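Local coordinates for type II restriction enzyme ngomi (Neisseria gonorrhoeae, PDB 1FIU), which recognises the double-stranded DNA sequence 5'-GCCGGC-3' as a magnesium-dependent homotetramer and cleaves it after the first G, at residues Q7-F12 and A245-E250; A48-S53 and L249-Q254. All blocks are in the same frame, centred on the assembly; numbering follows the deposited sequence.

Both contacts converge on helix 246-256, which shows how one short helix is fixed at successive turns by different partners. Interaction 1 ties its first turn to helix 4-18 by a buried salt bridge; interaction 2 sets the following turn against the end of helix 38-50, with Leu-50 against an isoleucine and a glutamine. Their centres lie about 10 Å apart, and they meet where Glu-248 packs on Leu-50 and Leu-51. Two early, consecutive helices are brought to one late helix, which follows strand 240-243 of the mixed sheet. Both lie away from the magnesium site; interaction 1 also borders a second subunit, whereas no other protein chain touches the segments of interaction 2.

Interaction 1: residues Q7-F12 and A245-E250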
loop_
_atom_site.group_PDB
_atom_site.type_symbol
_atom_site.label_atom_id
_atom_site.label_comp_id
_atom_site.label_asym_id
_atom_site.label_seq_id
_atom_site.Cartn_x
_atom_site.Cartn_y
_atom_site.Cartn_z
ATOM N N GLN I 7 4.653 27.956 -28.242
ATOM C CA GLN I 7 4.424 27.559 -29.622
ATOM C C GLN I 7 4.039 26.074 -29.686
ATOM O O GLN I 7 3.125 25.683 -30.417
ATOM C CB GLN I 7 5.677 27.824 -30.458
ATOM C CG GLN I 7 6.017 29.302 -30.545
ATOM C CD GLN I 7 7.164 29.596 -31.478
ATOM O OE1 GLN I 7 7.249 29.033 -32.573
ATOM N NE2 GLN I 7 8.050 30.498 -31.058
ATOM N N GLU I 8 4.729 25.246 -28.905
ATOM C CA GLU I 8 4.429 23.813 -28.892
ATOM C C GLU I 8 3.025 23.545 -28.344
ATOM O O GLU I 8 2.337 22.651 -28.812
ATOM C CB GLU I 8 5.441 23.061 -28.033
ATOM C CG GLU I 8 6.816 22.927 -28.655
ATOM C CD GLU I 8 6.819 22.061 -29.901
ATOM O OE1 GLU I 8 6.022 21.098 -29.969
ATOM O OE2 GLU I 8 7.637 22.335 -30.807
ATOM N N ARG I 9 2.627 24.307 -27.330
ATOM C CA ARG I 9 1.302 24.147 -26.729
ATOM C C ARG I 9 0.233 24.492 -27.764
ATOM O O ARG I 9 -0.796 23.817 -27.853
ATOM C CB ARG I 9 1.172 25.057 -25.497
ATOM C CG ARG I 9 -0.102 24.854 -24.671
ATOM C CD ARG I 9 -0.131 25.840 -23.532
ATOM N NE ARG I 9 -1.220 25.628 -22.587
ATOM C CZ ARG I 9 -2.413 26.222 -22.659
ATOM N NH1 ARG I 9 -2.685 27.074 -23.642
ATOM N NH2 ARG I 9 -3.324 25.974 -21.731
ATOM N N ARG I 10 0.486 25.522 -28.564
ATOM C CA ARG I 10 -0.484 25.896 -29.597
ATOM C C ARG I 10 -0.558 24.837 -30.686
ATOM O O ARG I 10 -1.627 24.534 -31.198
ATOM C CB ARG I 10 -0.122 27.272 -30.180
ATOM C CG ARG I 10 -0.208 28.341 -29.109
ATOM C CD ARG I 10 0.052 29.763 -29.597
ATOM N NE ARG I 10 -0.005 30.698 -28.471
ATOM C CZ ARG I 10 -0.046 32.021 -28.593
ATOM N NH1 ARG I 10 -0.039 32.581 -29.796
ATOM N NH2 ARG I 10 -0.091 32.788 -27.508
ATOM N N ILE I 11 0.581 24.251 -31.032
ATOM C CA ILE I 11 0.613 23.203 -32.033
ATOM C C ILE I 11 -0.198 22.005 -31.538
ATOM O O ILE I 11 -0.903 21.357 -32.305
ATOM C CB ILE I 11 2.080 22.786 -32.327
ATOM C CG1 ILE I 11 2.781 23.914 -33.102
ATOM C CG2 ILE I 11 2.125 21.472 -33.090
ATOM C CD1 ILE I 11 4.286 23.723 -33.251
ATOM N N PHE I 12 -0.078 21.708 -30.248
ATOM C CA PHE I 12 -0.805 20.612 -29.614
ATOM C C PHE I 12 -2.327 20.861 -29.780
ATOM O O PHE I 12 -3.072 19.988 -30.221
ATOM C CB PHE I 12 -0.361 20.574 -28.138
ATOM C CG PHE I 12 -1.251 19.777 -27.220
ATOM C CD1 PHE I 12 -1.218 18.385 -27.202
ATOM C CD2 PHE I 12 -2.064 20.438 -26.306
ATOM C CE1 PHE I 12 -1.983 17.652 -26.285
ATOM C CE2 PHE I 12 -2.841 19.714 -25.373
ATOM C CZ PHE I 12 -2.791 18.323 -25.372
ATOM N N ALA I 245 -5.726 22.237 -21.203
ATOM C CA ALA I 245 -5.926 23.673 -21.431
ATOM C C ALA I 245 -6.231 24.344 -20.103
ATOM O O ALA I 245 -7.297 24.927 -19.894
ATOM C CB ALA I 245 -7.086 23.872 -22.420
ATOM N N LEU I 246 -5.263 24.304 -19.207
ATOM C CA LEU I 246 -5.486 24.833 -17.881
ATOM C C LEU I 246 -5.807 26.322 -17.793
ATOM O O LEU I 246 -6.702 26.705 -17.038
ATOM C CB LEU I 246 -4.277 24.528 -16.983
ATOM C CG LEU I 246 -4.590 24.720 -15.489
ATOM C CD1 LEU I 246 -5.291 23.487 -14.921
ATOM C CD2 LEU I 246 -3.317 24.979 -14.732
ATOM N N TYR I 247 -5.065 27.135 -18.541
ATOM C CA TYR I 247 -5.254 28.585 -18.524
ATOM C C TYR I 247 -6.662 28.952 -18.971
ATOM O O TYR I 247 -7.303 29.827 -18.374
ATOM C CB TYR I 247 -4.235 29.258 -19.441
ATOM C CG TYR I 247 -2.797 28.837 -19.167
ATOM C CD1 TYR I 247 -1.864 28.788 -20.207
ATOM C CD2 TYR I 247 -2.393 28.452 -17.887
ATOM C CE1 TYR I 247 -0.560 28.351 -19.982
ATOM C CE2 TYR I 247 -1.082 28.011 -17.644
ATOM C CZ TYR I 247 -0.178 27.961 -18.703
ATOM O OH TYR I 247 1.102 27.488 -18.502
ATOM N N GLU I 248 -7.132 28.281 -20.014
ATOM C CA GLU I 248 -8.460 28.533 -20.555
ATOM C C GLU I 248 -9.544 28.069 -19.582
ATOM O O GLU I 248 -10.573 28.746 -19.422
ATOM C CB GLU I 248 -8.606 27.854 -21.912
ATOM C CG GLU I 248 -7.636 28.379 -22.975
ATOM C CD GLU I 248 -6.196 27.865 -22.839
ATOM O OE1 GLU I 248 -5.908 27.037 -21.939
ATOM O OE2 GLU I 248 -5.351 28.299 -23.655
ATOM N N LEU I 249 -9.322 26.924 -18.924
ATOM C CA LEU I 249 -10.261 26.427 -17.928
ATOM C C LEU I 249 -10.374 27.459 -16.803
ATOM O O LEU I 249 -11.478 27.790 -16.359
ATOM C CB LEU I 249 -9.774 25.098 -17.328
ATOM C CG LEU I 249 -10.509 24.549 -16.098
ATOM C CD1 LEU I 249 -12.018 24.397 -16.332
ATOM C CD2 LEU I 249 -9.907 23.170 -15.794
ATOM N N GLU I 250 -9.230 27.960 -16.343
ATOM C CA GLU I 250 -9.220 28.948 -15.262
ATOM C C GLU I 250 -9.961 30.216 -15.682
ATOM O O GLU I 250 -10.744 30.765 -14.899
ATOM C CB GLU I 250 -7.783 29.313 -14.867
ATOM C CG GLU I 250 -7.694 30.273 -13.688
ATOM C CD GLU I 250 -6.256 30.673 -13.355
ATOM O OE1 GLU I 250 -5.408 30.748 -14.273
ATOM O OE2 GLU I 250 -5.980 30.930 -12.166
#
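Tyr-247 overlaps one face of the Arg-9 guanidinium, its CD1 lying over the centre of that group, 3.6 Å from Arg-9 CZ. The two planes are 23° apart, so the overlap is nearly but not fully parallel. At the edge of the same guanidinium, Glu-248 makes an end-on, two-pronged salt bridge: Arg-9 NH1 donates to Glu-248 OE2 at 2.9 Å, and Arg-9 NH2 to Glu-248 OE1 at 2.8 Å. Both bonds are almost straight and use syn lone pairs, and the flat groups are nearly coplanar, 9° apart. The arginine spans the gap because it is stretched out from CG to NE, with chi1 at -173°, while the glutamate, bent at chi2, folds back to meet it. Two bonds and the tyrosine over one face together restrict rotation of the buried guanidinium, and Asp-276 takes its NE in a second salt bridge, which would further favour the positive charge. Asp-276 also accepts from Leu-246 N in the first turn of helix 246-256. Ala-245 sits at the N-cap position of that helix, just beyond strand 240-243, and the contact joins it to helix 4-18, with Ile-164 and Ala-165 of the second subunit packing on Arg-9 and Tyr-247.

Interaction 2: residues A48-S53 and L249-Q254; sequences ADLLHS and LEQILQ
Leu-50 reaches across to helix 246-256, where its CD1 is wedged against both Gln-251 and Ile-252 and its CD2 rests against the amide end of the glutamine. Leu-50 CD1 and Ile-252 CD1 are 3.7 Å apart, and the leucine and isoleucine chains run antiparallel and pass alongside one another. Against Gln-251 the approach is different: here leucine and glutamine run obliquely, so that the amide end and the aliphatic part of the glutamine both lie against the leucine. Leu-50 CD2 comes to 3.3 Å from Gln-251 NE2, a close approach of a methyl to an amide nitrogen, while Leu-50 CD1 is 3.9 Å from Gln-251 CB, nearer the helix backbone.

The torsions bring both residues to the leucine. Gln-251 has CG opposite the backbone N (chi1 -167°) and continues extended, which carries the amide out alongside the leucine methyls. In Ile-252 the CG1 branch instead lies beside the backbone N, with chi1 at -62°, and it is this branch that carries CD1 to Leu-50 CD1. The contact is made by van der Waals touch and lies at the surface, with Gln-251 exposed.

Leu-50 stands at the last turn of its helix, where the chain leaves through a Schellman motif: His-52 has positive phi, Ser-53 N bonds to Ala-48 O at 3.0 Å, and His-52 N to Asp-49 O at 2.9 Å. Beside this contact, Leu-249 meets Ile-43 and Ile-47, and Leu-253 meets Ile-43; helices 38-50, 246-256 and 259-270 pack together through these leucines. Helices 246-256 and 259-270 lie between strands 240-243 and 274-276 in the chain, and the C-terminal end of helix 38-50 packs on the first of them.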
loop_
_atom_site.group_PDB
_atom_site.type_symbol
_atom_site.label_atom_id
_atom_site.label_comp_id
_atom_site.label_asym_id
_atom_site.label_seq_id
_atom_site.Cartn_x
_atom_site.Cartn_y
_atom_site.Cartn_z
ATOM N N ALA I 48 -13.224 25.888 -25.742
ATOM C CA ALA I 48 -13.088 25.752 -27.190
ATOM C C ALA I 48 -13.056 27.137 -27.844
ATOM O O ALA I 48 -12.332 27.355 -28.814
ATOM C CB ALA I 48 -14.230 24.918 -27.750
ATOM N N ASP I 49 -13.826 28.086 -27.317
ATOM C CA ASP I 49 -13.807 29.437 -27.897
ATOM C C ASP I 49 -12.421 30.057 -27.698
ATOM O O ASP I 49 -11.854 30.666 -28.604
ATOM C CB ASP I 49 -14.864 30.340 -27.244
ATOM C CG ASP I 49 -14.902 31.735 -27.868
ATOM O OD1 ASP I 49 -15.282 31.845 -29.058
ATOM O OD2 ASP I 49 -14.536 32.719 -27.180
ATOM N N LEU I 50 -11.870 29.888 -26.502
ATOM C CA LEU I 50 -10.558 30.423 -26.209
ATOM C C LEU I 50 -9.472 29.742 -27.037
ATOM O O LEU I 50 -8.373 30.281 -27.196
ATOM C CB LEU I 50 -10.270 30.283 -24.718
ATOM C CG LEU I 50 -11.075 31.278 -23.874
ATOM C CD1 LEU I 50 -10.766 31.026 -22.407
ATOM C CD2 LEU I 50 -10.726 32.719 -24.273
ATOM N N LEU I 51 -9.790 28.568 -27.578
ATOM C CA LEU I 51 -8.849 27.819 -28.411
ATOM C C LEU I 51 -9.097 28.092 -29.895
ATOM O O LEU I 51 -8.427 27.531 -30.767
ATOM C CB LEU I 51 -8.988 26.326 -28.119
ATOM C CG LEU I 51 -8.023 25.755 -27.070
ATOM C CD1 LEU I 51 -8.156 26.474 -25.746
ATOM C CD2 LEU I 51 -8.303 24.276 -26.898
ATOM N N HIS I 52 -10.071 28.960 -30.160
ATOM C CA HIS I 52 -10.463 29.347 -31.512
ATOM C C HIS I 52 -11.027 28.203 -32.352
ATOM O O HIS I 52 -10.826 28.146 -33.573
ATOM C CB HIS I 52 -9.285 30.001 -32.241
ATOM C CG HIS I 52 -8.655 31.118 -31.472
ATOM N ND1 HIS I 52 -9.336 32.271 -31.139
ATOM C CD2 HIS I 52 -7.407 31.258 -30.963
ATOM C CE1 HIS I 52 -8.534 33.071 -30.458
ATOM N NE2 HIS I 52 -7.358 32.481 -30.336
ATOM N N SER I 53 -11.739 27.285 -31.704
ATOM C CA SER I 53 -12.346 26.169 -32.413
ATOM C C SER I 53 -13.502 26.733 -33.224
ATOM O O SER I 53 -14.304 27.506 -32.694
ATOM C CB SER I 53 -12.897 25.134 -31.434
ATOM O OG SER I 53 -13.499 24.048 -32.123
ATOM N N LEU I 249 -9.322 26.924 -18.924
ATOM C CA LEU I 249 -10.261 26.427 -17.928
ATOM C C LEU I 249 -10.374 27.459 -16.803
ATOM O O LEU I 249 -11.478 27.790 -16.359
ATOM C CB LEU I 249 -9.774 25.098 -17.328
ATOM C CG LEU I 249 -10.509 24.549 -16.098
ATOM C CD1 LEU I 249 -12.018 24.397 -16.332
ATOM C CD2 LEU I 249 -9.907 23.170 -15.794
ATOM N N GLU I 250 -9.230 27.960 -16.343
ATOM C CA GLU I 250 -9.220 28.948 -15.262
ATOM C C GLU I 250 -9.961 30.216 -15.682
ATOM O O GLU I 250 -10.744 30.765 -14.899
ATOM C CB GLU I 250 -7.783 29.313 -14.867
ATOM C CG GLU I 250 -7.694 30.273 -13.688
ATOM C CD GLU I 250 -6.256 30.673 -13.355
ATOM O OE1 GLU I 250 -5.408 30.748 -14.273
ATOM O OE2 GLU I 250 -5.980 30.930 -12.166
ATOM N N GLN I 251 -9.723 30.663 -16.911
ATOM C CA GLN I 251 -10.378 31.888 -17.408
ATOM C C GLN I 251 -11.896 31.721 -17.487
ATOM O O GLN I 251 -12.659 32.638 -17.111
ATOM C CB GLN I 251 -9.823 32.258 -18.788
ATOM C CG GLN I 251 -10.194 33.671 -19.272
ATOM C CD GLN I 251 -9.495 34.034 -20.581
ATOM O OE1 GLN I 251 -8.286 33.826 -20.732
ATOM N NE2 GLN I 251 -10.252 34.577 -21.531
ATOM N N ILE I 252 -12.352 30.565 -17.974
ATOM C CA ILE I 252 -13.798 30.367 -18.088
ATOM C C ILE I 252 -14.458 30.279 -16.726
ATOM O O ILE I 252 -15.517 30.880 -16.509
ATOM C CB ILE I 252 -14.152 29.130 -18.940
ATOM C CG1 ILE I 252 -13.620 29.350 -20.360
ATOM C CG2 ILE I 252 -15.680 28.935 -19.022
ATOM C CD1 ILE I 252 -14.123 30.668 -21.002
ATOM N N LEU I 253 -13.839 29.551 -15.793
ATOM C CA LEU I 253 -14.404 29.458 -14.454
ATOM C C LEU I 253 -14.513 30.860 -13.847
ATOM O O LEU I 253 -15.521 31.188 -13.220
ATOM C CB LEU I 253 -13.531 28.585 -13.553
ATOM C CG LEU I 253 -13.453 27.111 -13.986
ATOM C CD1 LEU I 253 -12.407 26.397 -13.131
ATOM C CD2 LEU I 253 -14.789 26.417 -13.833
ATOM N N GLN I 254 -13.481 31.677 -14.024
ATOM C CA GLN I 254 -13.502 33.035 -13.476
ATOM C C GLN I 254 -14.577 33.873 -14.142
ATOM O O GLN I 254 -15.331 34.580 -13.461
ATOM C CB GLN I 254 -12.140 33.698 -13.657
ATOM C CG GLN I 254 -11.048 33.111 -12.755
ATOM C CD GLN I 254 -11.107 33.658 -11.325
ATOM O OE1 GLN I 254 -12.091 34.294 -10.922
ATOM N NE2 GLN I 254 -10.050 33.408 -10.553
#